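Local coordinates for protein oligoribonuclease (Colwellia psychrerythraea, PDB 6A4D) that probably degrades short RNA oligonucleotides as an oligoribonuclease-type exonuclease, and here holds a nitrophenyl ester of thymidine monophosphate, at residues L16-L21 against G113-F118; D26-I31 against K121-F126; R146-V151 against E179-L184. The protein carries 1 engineered substitution. All coordinates share one frame; numbering follows the deposited sequence.

Overall arrangement
Interactions 1 and 2 are neighbours, with centres about 8 Å apart, and both set helix 112-122 against adjacent antiparallel strands of the central mixed sheet: 11-18 for interaction 1 and 28-36 for interaction 2, where helix 124-127 joins in. Glu17 O pairs with Leu29 N, and Thr19 holds Val27 through its backbone and its OG1. Their segments alternate along the chain, so the two contacts interlock; interaction 1 holds residues of both nucleotide pockets, and interaction 2 lies beside it. Interaction 3 comes later in the chain, its centre about 28 Å from that of interaction 1 and 34 Å from that of interaction 2, joining the ends of helices 137-147 and 163-180 at the subunit boundary.

Interaction 1 (L16-L21 against G113-F118). With 9RC (5'-O-[(S)-hydroxy(4-nitrophenoxy)phosphoryl]thymidine), chain D; 9RC (5'-O-[(S)-hydroxy(4-nitrophenoxy)phosphoryl]thymidine), chain C.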
loop_
_atom_site.group_PDB
_atom_site.type_symbol
_atom_site.label_atom_id
_atom_site.label_comp_id
_atom_site.label_asym_id
_atom_site.label_seq_id
_atom_site.Cartn_x
_atom_site.Cartn_y
_atom_site.Cartn_z
ATOM N N LEU A 16 -3.613 -13.392 0.276
ATOM C CA LEU A 16 -2.533 -14.367 0.245
ATOM C C LEU A 16 -2.244 -14.845 1.654
ATOM O O LEU A 16 -2.398 -14.106 2.618
ATOM C CB LEU A 16 -1.239 -13.719 -0.255
ATOM C CG LEU A 16 -1.066 -13.302 -1.712
ATOM C CD1 LEU A 16 0.397 -13.037 -2.053
ATOM C CD2 LEU A 16 -1.600 -14.308 -2.688
ATOM N N GLU A 17 -1.787 -16.086 1.772
ATOM C CA GLU A 17 -1.140 -16.541 2.997
ATOM C C GLU A 17 0.307 -16.792 2.619
ATOM O O GLU A 17 0.599 -17.177 1.471
ATOM C CB GLU A 17 -1.824 -17.780 3.564
ATOM C CG GLU A 17 -3.317 -17.646 3.900
ATOM C CD GLU A 17 -3.654 -16.356 4.632
ATOM O OE1 GLU A 17 -2.962 -16.040 5.623
ATOM O OE2 GLU A 17 -4.571 -15.619 4.185
ATOM N N MET A 18 1.199 -16.523 3.566
ATOM C CA MET A 18 2.624 -16.697 3.381
ATOM C C MET A 18 3.219 -17.449 4.606
ATOM O O MET A 18 2.507 -17.792 5.539
ATOM C CB MET A 18 3.248 -15.332 3.261
ATOM C CG MET A 18 2.633 -14.445 2.212
ATOM S SD MET A 18 1.176 -13.493 2.728
ATOM C CE MET A 18 1.547 -11.928 1.966
ATOM N N THR A 19 4.527 -17.660 4.604
ATOM C CA THR A 19 5.231 -18.361 5.701
ATOM C C THR A 19 5.776 -17.374 6.678
ATOM O O THR A 19 6.452 -17.751 7.639
ATOM C CB THR A 19 6.456 -19.199 5.200
ATOM O OG1 THR A 19 7.293 -18.385 4.353
ATOM C CG2 THR A 19 5.988 -20.363 4.453
ATOM N N GLY A 20 5.545 -16.104 6.425
ATOM C CA GLY A 20 5.949 -15.061 7.355
ATOM C C GLY A 20 5.739 -13.729 6.729
ATOM O O GLY A 20 5.133 -13.646 5.642
ATOM N N LEU A 21 6.285 -12.713 7.396
ATOM C CA LEU A 21 6.158 -11.309 7.024
ATOM C C LEU A 21 7.186 -10.753 6.057
ATOM O O LEU A 21 7.011 -9.646 5.554
ATOM C CB LEU A 21 6.199 -10.428 8.277
ATOM C CG LEU A 21 4.948 -10.298 9.147
ATOM C CD1 LEU A 21 3.634 -9.978 8.413
ATOM C CD2 LEU A 21 4.779 -11.575 9.915
ATOM N N GLY A 113 -0.835 -3.738 0.222
ATOM C CA GLY A 113 0.574 -3.409 -0.080
ATOM C C GLY A 113 1.469 -4.557 0.372
ATOM O O GLY A 113 2.443 -4.956 -0.336
ATOM N N GLN A 114 1.144 -5.132 1.527
ATOM C CA GLN A 114 1.961 -6.198 2.032
ATOM C C GLN A 114 1.912 -7.370 1.101
ATOM O O GLN A 114 2.959 -7.960 0.787
ATOM C CB GLN A 114 1.545 -6.620 3.428
ATOM C CG GLN A 114 2.279 -7.835 3.993
ATOM C CD GLN A 114 3.785 -7.631 4.257
ATOM O OE1 GLN A 114 4.327 -6.527 4.205
ATOM N NE2 GLN A 114 4.431 -8.689 4.583
ATOM N N ASP A 115 0.712 -7.736 0.655
ATOM C CA ASP A 115 0.582 -8.857 -0.312
ATOM C C ASP A 115 1.306 -8.526 -1.630
ATOM O O ASP A 115 1.840 -9.408 -2.257
ATOM C CB ASP A 115 -0.871 -9.169 -0.678
ATOM C CG ASP A 115 -1.776 -9.474 0.535
ATOM O OD1 ASP A 115 -1.956 -8.580 1.401
ATOM O OD2 ASP A 115 -2.385 -10.574 0.549
ATOM N N ARG A 116 1.289 -7.261 -2.047
ATOM C CA ARG A 116 1.830 -6.880 -3.341
ATOM C C ARG A 116 3.346 -7.041 -3.362
ATOM O O ARG A 116 3.925 -7.275 -4.413
ATOM C CB ARG A 116 1.400 -5.448 -3.657
ATOM C CG ARG A 116 1.961 -4.803 -4.905
ATOM C CD ARG A 116 1.059 -3.629 -5.294
ATOM N NE ARG A 116 1.101 -3.509 -6.723
ATOM C CZ ARG A 116 0.170 -3.036 -7.517
ATOM N NH1 ARG A 116 -0.959 -2.517 -7.070
ATOM N NH2 ARG A 116 0.446 -3.012 -8.801
ATOM N N ARG A 117 3.965 -6.948 -2.205
ATOM C CA ARG A 117 5.382 -7.300 -2.045
ATOM C C ARG A 117 5.730 -8.733 -2.468
ATOM O O ARG A 117 6.766 -8.972 -3.113
ATOM C CB ARG A 117 5.813 -7.154 -0.597
ATOM C CG ARG A 117 5.878 -5.747 -0.093
ATOM C CD ARG A 117 6.111 -5.741 1.425
ATOM N NE ARG A 117 7.533 -5.910 1.800
ATOM C CZ ARG A 117 7.970 -6.273 3.005
ATOM N NH1 ARG A 117 7.121 -6.578 3.992
ATOM N NH2 ARG A 117 9.275 -6.369 3.215
ATOM N N PHE A 118 4.924 -9.698 -2.031
ATOM C CA PHE A 118 5.178 -11.069 -2.373
ATOM C C PHE A 118 4.756 -11.264 -3.842
ATOM O O PHE A 118 5.385 -12.033 -4.568
ATOM C CB PHE A 118 4.370 -12.027 -1.503
ATOM C CG PHE A 118 4.904 -12.197 -0.117
ATOM C CD1 PHE A 118 4.678 -11.220 0.869
ATOM C CD2 PHE A 118 5.572 -13.360 0.246
ATOM C CE1 PHE A 118 5.178 -11.383 2.168
ATOM C CE2 PHE A 118 6.058 -13.544 1.558
ATOM C CZ PHE A 118 5.848 -12.556 2.517
HETATM O OAJ 9RC D . 3.667 -14.449 10.137
HETATM C CAE 9RC D . 2.688 -13.770 10.442
HETATM N NAI 9RC D . 2.495 -13.433 11.786
HETATM C CAL 9RC D . 1.412 -12.673 12.188
HETATM O OAS 9RC D . 1.273 -12.437 13.382
HETATM C CAT 9RC D . 0.498 -12.215 11.251
HETATM C CAU 9RC D . -0.607 -11.445 11.654
HETATM C CAF 9RC D . 0.720 -12.541 9.922
HETATM N NAB 9RC D . 1.825 -13.323 9.510
HETATM C CAA 9RC D . 2.058 -13.677 8.062
HETATM O OAC 9RC D . 1.285 -12.816 7.218
HETATM C CAD 9RC D . 1.615 -15.082 7.714
HETATM C CAH 9RC D . 0.242 -14.853 7.159
HETATM O OAK 9RC D . -0.149 -15.838 6.221
HETATM C CAG 9RC D . 0.415 -13.604 6.410
HETATM C CAR 9RC D . -0.979 -12.929 6.136
HETATM O OAQ 9RC D . -1.678 -12.462 7.342
HETATM P PAP 9RC D . -3.243 -12.909 7.687
HETATM O OAO 9RC D . -4.226 -12.333 6.716
HETATM O OAN 9RC D . -3.162 -14.501 7.618
HETATM O OAM 9RC D . -3.618 -12.638 9.225
HETATM C CAV 9RC D . -4.431 -11.677 9.760
HETATM C CAW 9RC D . -4.156 -11.370 11.097
HETATM C CAY 9RC D . -4.907 -10.423 11.776
HETATM C CBA 9RC D . -5.945 -9.765 11.109
HETATM N NBB 9RC D . -6.647 -8.867 11.797
HETATM O OBD 9RC D . -6.350 -7.419 11.627
HETATM O OBC 9RC D . -7.672 -9.385 12.766
HETATM C CAZ 9RC D . -6.245 -10.064 9.765
HETATM C CAX 9RC D . -5.490 -11.022 9.086
HETATM O OAJ 9RC C . 2.068 -6.825 7.460
HETATM C CAE 9RC C . 1.876 -6.972 8.669
HETATM N NAI 9RC C . 2.873 -6.613 9.561
HETATM C CAL 9RC C . 2.675 -6.763 10.940
HETATM O OAS 9RC C . 3.597 -6.431 11.693
HETATM C CAT 9RC C . 1.456 -7.262 11.424
HETATM C CAU 9RC C . 1.212 -7.413 12.799
HETATM C CAF 9RC C . 0.484 -7.623 10.508
HETATM N NAB 9RC C . 0.717 -7.467 9.124
HETATM C CAA 9RC C . -0.280 -7.852 8.122
HETATM O OAC 9RC C . -1.370 -6.967 8.112
HETATM C CAD 9RC C . -0.882 -9.185 8.486
HETATM C CAH 9RC C . -2.052 -9.209 7.588
HETATM O OAK 9RC C . -1.640 -9.809 6.389
HETATM C CAG 9RC C . -2.350 -7.732 7.386
HETATM C CAR 9RC C . -3.656 -7.433 8.043
HETATM O OAQ 9RC C . -3.800 -6.022 7.990
HETATM P PAP 9RC C . -5.075 -5.364 8.648
HETATM O OAO 9RC C . -5.000 -3.833 8.173
HETATM O OAN 9RC C . -4.830 -5.364 10.108
HETATM O OAM 9RC C . -6.180 -6.312 8.076
HETATM C CAV 9RC C . -7.550 -6.539 8.132
HETATM C CAW 9RC C . -8.113 -7.595 7.328
HETATM C CAY 9RC C . -9.534 -7.839 7.304
HETATM C CBA 9RC C . -10.414 -7.047 8.106
HETATM N NBB 9RC C . -11.795 -7.151 8.189
HETATM O OBD 9RC C . -12.593 -7.094 9.609
HETATM O OBC 9RC C . -12.526 -7.164 7.023
HETATM C CAZ 9RC C . -9.813 -6.045 8.874
HETATM C CAX 9RC C . -8.427 -5.764 8.909
HETATM O O HOH W 1 3.375 -11.424 5.057
HETATM O O HOH W 2 6.905 -7.378 6.918
#
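Met18 lies across one face of the Phe118 ring: its CG sits 3.6 Å from the ring centroid and 10° off the normal, a CH-pi contact. The chain bends at chi2 (85°) and again at chi3, so that SD stays above the same face in a longer Met-aromatic contact and the methyl CE comes down 3.4 Å from Phe118 CD1. From the helix, Gln114 turns its carboxamide toward the backbone of Leu21. NE2 donates to Leu21 O at 2.9 Å, with the acceptor in the amide plane of Gln114 but the donor tilted 33° from the carbonyl plane. OE1 takes a bond from Arg117 NH1 (2.8 Å), which fixes the flip of the glutamine; a water joins NE2 to Gly20 O. Leu21 CD1 meets the base of one bound nucleotide (chain C), while CD2 lies against the base of the other (chain D) at a doubtfully close approach. In the strand itself, Leu16 N makes a weak bond to Asp115 OD2. Met18 N (3.1 Å) and Glu17 OE1 (2.9 Å) both grip ligand hydroxyl OAK of chain D. The apolar pairing of Met18 with Phe118 thus lies behind the polar contacts, and the strand presents its backbone and acid to the nucleotide sugar.

Interaction 2 (D26-I31 against K121-F126)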
loop_
_atom_site.group_PDB
_atom_site.type_symbol
_atom_site.label_atom_id
_atom_site.label_comp_id
_atom_site.label_asym_id
_atom_site.label_seq_id
_atom_site.Cartn_x
_atom_site.Cartn_y
_atom_site.Cartn_z
ATOM N N ASP A 26 10.554 -15.397 3.080
ATOM C CA ASP A 26 9.259 -16.105 3.035
ATOM C C ASP A 26 8.640 -16.224 1.660
ATOM O O ASP A 26 8.881 -15.430 0.799
ATOM C CB ASP A 26 8.251 -15.400 3.979
ATOM C CG ASP A 26 8.731 -15.386 5.404
ATOM O OD1 ASP A 26 9.313 -16.424 5.811
ATOM O OD2 ASP A 26 8.617 -14.348 6.094
ATOM N N VAL A 27 7.786 -17.219 1.527
ATOM C CA VAL A 27 7.193 -17.675 0.277
ATOM C C VAL A 27 5.683 -17.749 0.438
ATOM O O VAL A 27 5.162 -17.690 1.553
ATOM C CB VAL A 27 7.701 -19.091 -0.135
ATOM C CG1 VAL A 27 9.165 -19.039 -0.445
ATOM C CG2 VAL A 27 7.438 -20.136 0.921
ATOM N N ILE A 28 4.991 -17.877 -0.687
ATOM C CA ILE A 28 3.538 -17.835 -0.702
ATOM C C ILE A 28 2.951 -19.224 -0.503
ATOM O O ILE A 28 3.351 -20.183 -1.208
ATOM C CB ILE A 28 3.024 -17.286 -2.043
ATOM C CG1 ILE A 28 3.548 -15.888 -2.258
ATOM C CG2 ILE A 28 1.503 -17.345 -2.085
ATOM C CD1 ILE A 28 3.280 -15.428 -3.663
ATOM N N LEU A 29 1.977 -19.322 0.408
ATOM C CA LEU A 29 1.258 -20.597 0.642
ATOM C C LEU A 29 -0.101 -20.732 -0.028
ATOM O O LEU A 29 -0.516 -21.843 -0.366
ATOM C CB LEU A 29 1.130 -20.848 2.143
ATOM C CG LEU A 29 2.485 -21.019 2.823
ATOM C CD1 LEU A 29 2.272 -21.238 4.299
ATOM C CD2 LEU A 29 3.260 -22.178 2.195
ATOM N N GLU A 30 -0.784 -19.612 -0.244
ATOM C CA GLU A 30 -2.148 -19.643 -0.772
ATOM C C GLU A 30 -2.452 -18.353 -1.485
ATOM O O GLU A 30 -1.952 -17.304 -1.083
ATOM C CB GLU A 30 -3.156 -19.792 0.371
ATOM C CG GLU A 30 -4.514 -20.346 -0.034
ATOM C CD GLU A 30 -5.559 -20.242 1.083
ATOM O OE1 GLU A 30 -5.381 -19.493 2.066
ATOM O OE2 GLU A 30 -6.599 -20.906 0.965
ATOM N N ILE A 31 -3.285 -18.448 -2.515
ATOM C CA ILE A 31 -3.826 -17.295 -3.190
ATOM C C ILE A 31 -5.338 -17.495 -3.491
ATOM O O ILE A 31 -5.788 -18.567 -3.879
ATOM C CB ILE A 31 -2.979 -16.960 -4.462
ATOM C CG1 ILE A 31 -3.535 -15.726 -5.180
ATOM C CG2 ILE A 31 -2.889 -18.122 -5.458
ATOM C CD1 ILE A 31 -2.543 -15.135 -6.153
ATOM N N LYS A 121 7.641 -9.852 -5.998
ATOM C CA LYS A 121 8.793 -10.823 -6.056
ATOM C C LYS A 121 8.533 -12.121 -6.817
ATOM O O LYS A 121 9.296 -12.484 -7.696
ATOM C CB LYS A 121 9.261 -11.178 -4.661
ATOM C CG LYS A 121 10.565 -11.932 -4.637
ATOM C CD LYS A 121 11.153 -11.974 -3.245
ATOM C CE LYS A 121 12.276 -12.999 -3.198
ATOM N NZ LYS A 121 13.038 -12.966 -1.915
ATOM N N TYR A 122 7.468 -12.826 -6.466
ATOM C CA TYR A 122 7.256 -14.195 -6.867
ATOM C C TYR A 122 6.293 -14.440 -8.014
ATOM O O TYR A 122 6.263 -15.556 -8.546
ATOM C CB TYR A 122 6.733 -14.981 -5.676
ATOM C CG TYR A 122 7.699 -15.068 -4.507
ATOM C CD1 TYR A 122 8.872 -15.828 -4.615
ATOM C CD2 TYR A 122 7.452 -14.392 -3.307
ATOM C CE1 TYR A 122 9.757 -15.945 -3.559
ATOM C CE2 TYR A 122 8.349 -14.488 -2.253
ATOM C CZ TYR A 122 9.493 -15.282 -2.382
ATOM O OH TYR A 122 10.383 -15.409 -1.349
ATOM N N MET A 123 5.467 -13.447 -8.352
ATOM C CA MET A 123 4.470 -13.558 -9.441
ATOM C C MET A 123 4.438 -12.264 -10.262
ATOM O O MET A 123 3.374 -11.685 -10.483
ATOM C CB MET A 123 3.088 -13.803 -8.871
ATOM C CG MET A 123 2.948 -14.997 -7.916
ATOM S SD MET A 123 1.343 -15.050 -7.030
ATOM C CE MET A 123 0.229 -15.717 -8.285
ATOM N N PRO A 124 5.611 -11.782 -10.702
ATOM C CA PRO A 124 5.579 -10.470 -11.386
ATOM C C PRO A 124 4.611 -10.373 -12.648
ATOM O O PRO A 124 4.003 -9.276 -12.905
ATOM C CB PRO A 124 7.070 -10.213 -11.718
ATOM C CG PRO A 124 7.697 -11.566 -11.712
ATOM C CD PRO A 124 6.965 -12.372 -10.696
ATOM N N ASP A 125 4.405 -11.500 -13.354
ATOM C CA ASP A 125 3.482 -11.520 -14.525
ATOM C C ASP A 125 2.065 -11.233 -14.109
ATOM O O ASP A 125 1.334 -10.520 -14.790
ATOM C CB ASP A 125 3.478 -12.866 -15.259
ATOM C CG ASP A 125 4.845 -13.209 -15.908
ATOM O OD1 ASP A 125 5.722 -12.314 -16.072
ATOM O OD2 ASP A 125 5.042 -14.393 -16.242
ATOM N N PHE A 126 1.670 -11.802 -12.981
ATOM C CA PHE A 126 0.353 -11.478 -12.426
ATOM C C PHE A 126 0.310 -10.010 -11.965
ATOM O O PHE A 126 -0.656 -9.303 -12.274
ATOM C CB PHE A 126 0.026 -12.485 -11.376
ATOM C CG PHE A 126 -1.283 -12.297 -10.730
ATOM C CD1 PHE A 126 -2.457 -12.372 -11.469
ATOM C CD2 PHE A 126 -1.357 -12.061 -9.377
ATOM C CE1 PHE A 126 -3.699 -12.221 -10.869
ATOM C CE2 PHE A 126 -2.597 -11.920 -8.761
ATOM C CZ PHE A 126 -3.769 -12.000 -9.507
#
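Tyr122 reaches from the end of helix 112-122 to the backbone of Asp26. At its base, CB rests 4.0 Å from Ile28 CD1, the two side chains running past each other in opposite directions. The ring is backed by its own neighbour, Lys121, whose CG lies over the centre of one face, while near the tip CZ meets Val27 CG1 at 4.2 Å. Finally OH donates a short 2.6 Å hydrogen bond to Asp26 O, arriving 43° out of the carbonyl plane. With a phenylalanine here, the Asp26 carbonyl would probably lose this hydrogen bond, and the loop before the strand would have less to hold it to the helix. Deeper in, Met123 takes over: SD touches Ile28 CD1 (3.9 Å), and CE meets Ile31 CD1 tip to tip at 3.5 Å. Ile31 gets there because CG1 is anti to its backbone N (chi1 -179°), which carries CD1 on to Phe126 CE2 as well. Leu29 and Glu30 form a classic beta bulge opposite Glu17, consistent with Ile28 and Ile31, three residues apart, both facing the helices. Strand 28-36 is thereby packed beneath the turn between helices 112-122 and 124-127, with helix 85-99 touching Tyr122, Met123 and Phe126 and strand 11-18 alongside.

Interaction 3 (R146-V151 against E179-L184); sequences RWKPEV and ELFFKL
The Phe181 and Trp147 side chains cross at about a right angle, and the meeting of their rings is oblique: Phe181 CZ comes 4.1 Å from Trp147 CE3 and is about as close to Trp147 CB. The aliphatic part of Lys148 also approaches the Phe181 ring obliquely, CB lying 3.8 Å from CE1 and CD next to CD1, as the two side chains run past each other in opposite directions. Ile140, Leu143 and Ala144 of helix 137-147 touch Phe181 too. Trp147 turns its NE1 outward to Ser38 O of the second subunit.

The lysine is extended along its whole length, and CG anti to the backbone N (chi1 -161°) sends it across to the end of helix 163-180. There NZ donates to Leu180 O at 3.0 Å, with NZ nearly in line with the C=O bond (C=O...donor 179°). A water bridges the same two atoms, 2.7 Å from NZ and 2.9 Å from Leu180 O, and NZ also reaches Lys183 O of the second subunit. Val151 completes the patch, its CG2 packed 3.7 Å from Leu180 CB.

Leu180 is the last residue of its helix, so the ammonium probably interacts favourably with the negative end of the helix dipole. The contact therefore pairs a lysine ammonium bond to the last carbonyl of helix 163-180 with an apolar patch around Phe181, and ties both to the dimer interface.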
loop_
_atom_site.group_PDB
_atom_site.type_symbol
_atom_site.label_atom_id
_atom_site.label_comp_id
_atom_site.label_asym_id
_atom_site.label_seq_id
_atom_site.Cartn_x
_atom_site.Cartn_y
_atom_site.Cartn_z
ATOM N N ARG A 146 -10.086 7.560 13.518
ATOM C CA ARG A 146 -9.829 8.919 13.928
ATOM C C ARG A 146 -10.962 9.849 13.684
ATOM O O ARG A 146 -11.104 10.794 14.398
ATOM C CB ARG A 146 -8.620 9.474 13.166
ATOM C CG ARG A 146 -7.363 8.701 13.521
ATOM C CD ARG A 146 -6.155 9.248 12.759
ATOM N NE ARG A 146 -4.921 8.570 13.198
ATOM C CZ ARG A 146 -4.653 7.279 13.042
ATOM N NH1 ARG A 146 -5.503 6.443 12.461
ATOM N NH2 ARG A 146 -3.494 6.801 13.482
ATOM N N TRP A 147 -11.759 9.621 12.659
ATOM C CA TRP A 147 -12.760 10.578 12.305
ATOM C C TRP A 147 -14.141 10.069 12.681
ATOM O O TRP A 147 -15.033 10.871 12.852
ATOM C CB TRP A 147 -12.756 10.885 10.784
ATOM C CG TRP A 147 -11.547 11.560 10.248
ATOM C CD1 TRP A 147 -10.524 12.075 10.959
ATOM C CD2 TRP A 147 -11.228 11.801 8.851
ATOM N NE1 TRP A 147 -9.573 12.594 10.106
ATOM C CE2 TRP A 147 -9.990 12.441 8.813
ATOM C CE3 TRP A 147 -11.834 11.460 7.655
ATOM C CZ2 TRP A 147 -9.389 12.819 7.635
ATOM C CZ3 TRP A 147 -11.256 11.858 6.467
ATOM C CH2 TRP A 147 -10.032 12.500 6.455
ATOM N N LYS A 148 -14.401 8.776 12.749
ATOM C CA LYS A 148 -15.782 8.370 13.055
ATOM C C LYS A 148 -15.787 6.960 13.577
ATOM O O LYS A 148 -16.393 6.040 13.006
ATOM C CB LYS A 148 -16.644 8.541 11.781
ATOM C CG LYS A 148 -18.108 8.612 12.049
ATOM C CD LYS A 148 -18.906 8.737 10.777
ATOM C CE LYS A 148 -20.406 8.798 11.107
ATOM N NZ LYS A 148 -21.166 8.981 9.844
ATOM N N PRO A 149 -15.173 6.785 14.754
ATOM C CA PRO A 149 -14.899 5.479 15.241
ATOM C C PRO A 149 -16.101 4.593 15.408
ATOM O O PRO A 149 -15.995 3.366 15.259
ATOM C CB PRO A 149 -14.166 5.732 16.580
ATOM C CG PRO A 149 -14.411 7.137 16.920
ATOM C CD PRO A 149 -14.576 7.824 15.611
ATOM N N GLU A 150 -17.242 5.191 15.607
ATOM C CA GLU A 150 -18.443 4.395 15.749
ATOM C C GLU A 150 -18.869 3.545 14.575
ATOM O O GLU A 150 -19.552 2.538 14.766
ATOM C CB GLU A 150 -19.614 5.264 16.150
ATOM C CG GLU A 150 -20.512 4.452 17.073
ATOM C CD GLU A 150 -21.297 5.292 18.073
ATOM O OE1 GLU A 150 -22.318 4.744 18.574
ATOM O OE2 GLU A 150 -20.898 6.459 18.316
ATOM N N VAL A 151 -18.469 3.935 13.363
ATOM C CA VAL A 151 -18.687 3.089 12.212
ATOM C C VAL A 151 -18.077 1.696 12.436
ATOM O O VAL A 151 -18.582 0.742 11.909
ATOM C CB VAL A 151 -18.079 3.741 10.948
ATOM C CG1 VAL A 151 -17.981 2.772 9.793
ATOM C CG2 VAL A 151 -18.887 4.963 10.540
ATOM N N GLU A 179 -21.609 2.764 3.039
ATOM C CA GLU A 179 -22.893 3.149 3.617
ATOM C C GLU A 179 -22.797 4.157 4.759
ATOM O O GLU A 179 -23.574 5.109 4.746
ATOM C CB GLU A 179 -23.656 1.905 4.069
ATOM C CG GLU A 179 -25.073 2.164 4.558
ATOM C CD GLU A 179 -25.667 0.959 5.285
ATOM O OE1 GLU A 179 -25.143 -0.185 5.158
ATOM O OE2 GLU A 179 -26.676 1.150 5.983
ATOM N N LEU A 180 -21.853 3.996 5.702
ATOM C CA LEU A 180 -21.809 4.839 6.890
ATOM C C LEU A 180 -20.807 5.969 6.907
ATOM O O LEU A 180 -20.904 6.855 7.745
ATOM C CB LEU A 180 -21.595 3.970 8.150
ATOM C CG LEU A 180 -22.632 2.867 8.376
ATOM C CD1 LEU A 180 -22.196 1.970 9.507
ATOM C CD2 LEU A 180 -24.011 3.482 8.678
ATOM N N PHE A 181 -19.842 5.974 6.008
ATOM C CA PHE A 181 -18.702 6.889 6.174
ATOM C C PHE A 181 -18.412 7.704 4.979
ATOM O O PHE A 181 -17.813 8.722 5.109
ATOM C CB PHE A 181 -17.482 6.047 6.583
ATOM C CG PHE A 181 -16.270 6.819 7.071
ATOM C CD1 PHE A 181 -16.362 8.012 7.801
ATOM C CD2 PHE A 181 -15.004 6.236 6.907
ATOM C CE1 PHE A 181 -15.210 8.633 8.253
ATOM C CE2 PHE A 181 -13.866 6.832 7.391
ATOM C CZ PHE A 181 -13.956 8.030 8.063
ATOM N N PHE A 182 -18.914 7.324 3.819
ATOM C CA PHE A 182 -18.758 8.091 2.636
ATOM C C PHE A 182 -20.050 8.771 2.311
ATOM O O PHE A 182 -21.111 8.213 2.536
ATOM C CB PHE A 182 -18.386 7.133 1.497
ATOM C CG PHE A 182 -16.958 6.720 1.514
ATOM C CD1 PHE A 182 -15.975 7.584 1.045
ATOM C CD2 PHE A 182 -16.578 5.528 2.043
ATOM C CE1 PHE A 182 -14.638 7.220 1.043
ATOM C CE2 PHE A 182 -15.221 5.164 2.087
ATOM C CZ PHE A 182 -14.271 6.011 1.578
ATOM N N LYS A 183 -19.965 9.935 1.682
ATOM C CA LYS A 183 -21.147 10.746 1.400
ATOM C C LYS A 183 -21.835 10.176 0.161
ATOM O O LYS A 183 -22.975 9.716 0.252
ATOM C CB LYS A 183 -20.772 12.217 1.192
ATOM C CG LYS A 183 -21.749 13.167 1.796
ATOM C CD LYS A 183 -21.433 14.614 1.450
ATOM C CE LYS A 183 -20.222 15.172 2.147
ATOM N NZ LYS A 183 -20.288 14.982 3.608
ATOM N N LEU A 184 -21.145 10.160 -0.974
ATOM C CA LEU A 184 -21.694 9.564 -2.212
ATOM C C LEU A 184 -23.195 9.209 -2.209
ATOM O O LEU A 184 -24.072 10.063 -2.038
ATOM C CB LEU A 184 -20.896 8.301 -2.592
ATOM C CG LEU A 184 -21.227 6.952 -1.922
ATOM C CD1 LEU A 184 -22.200 6.086 -2.701
ATOM C CD2 LEU A 184 -19.947 6.173 -1.788
HETATM O O HOH W 3 -23.214 7.335 9.427
#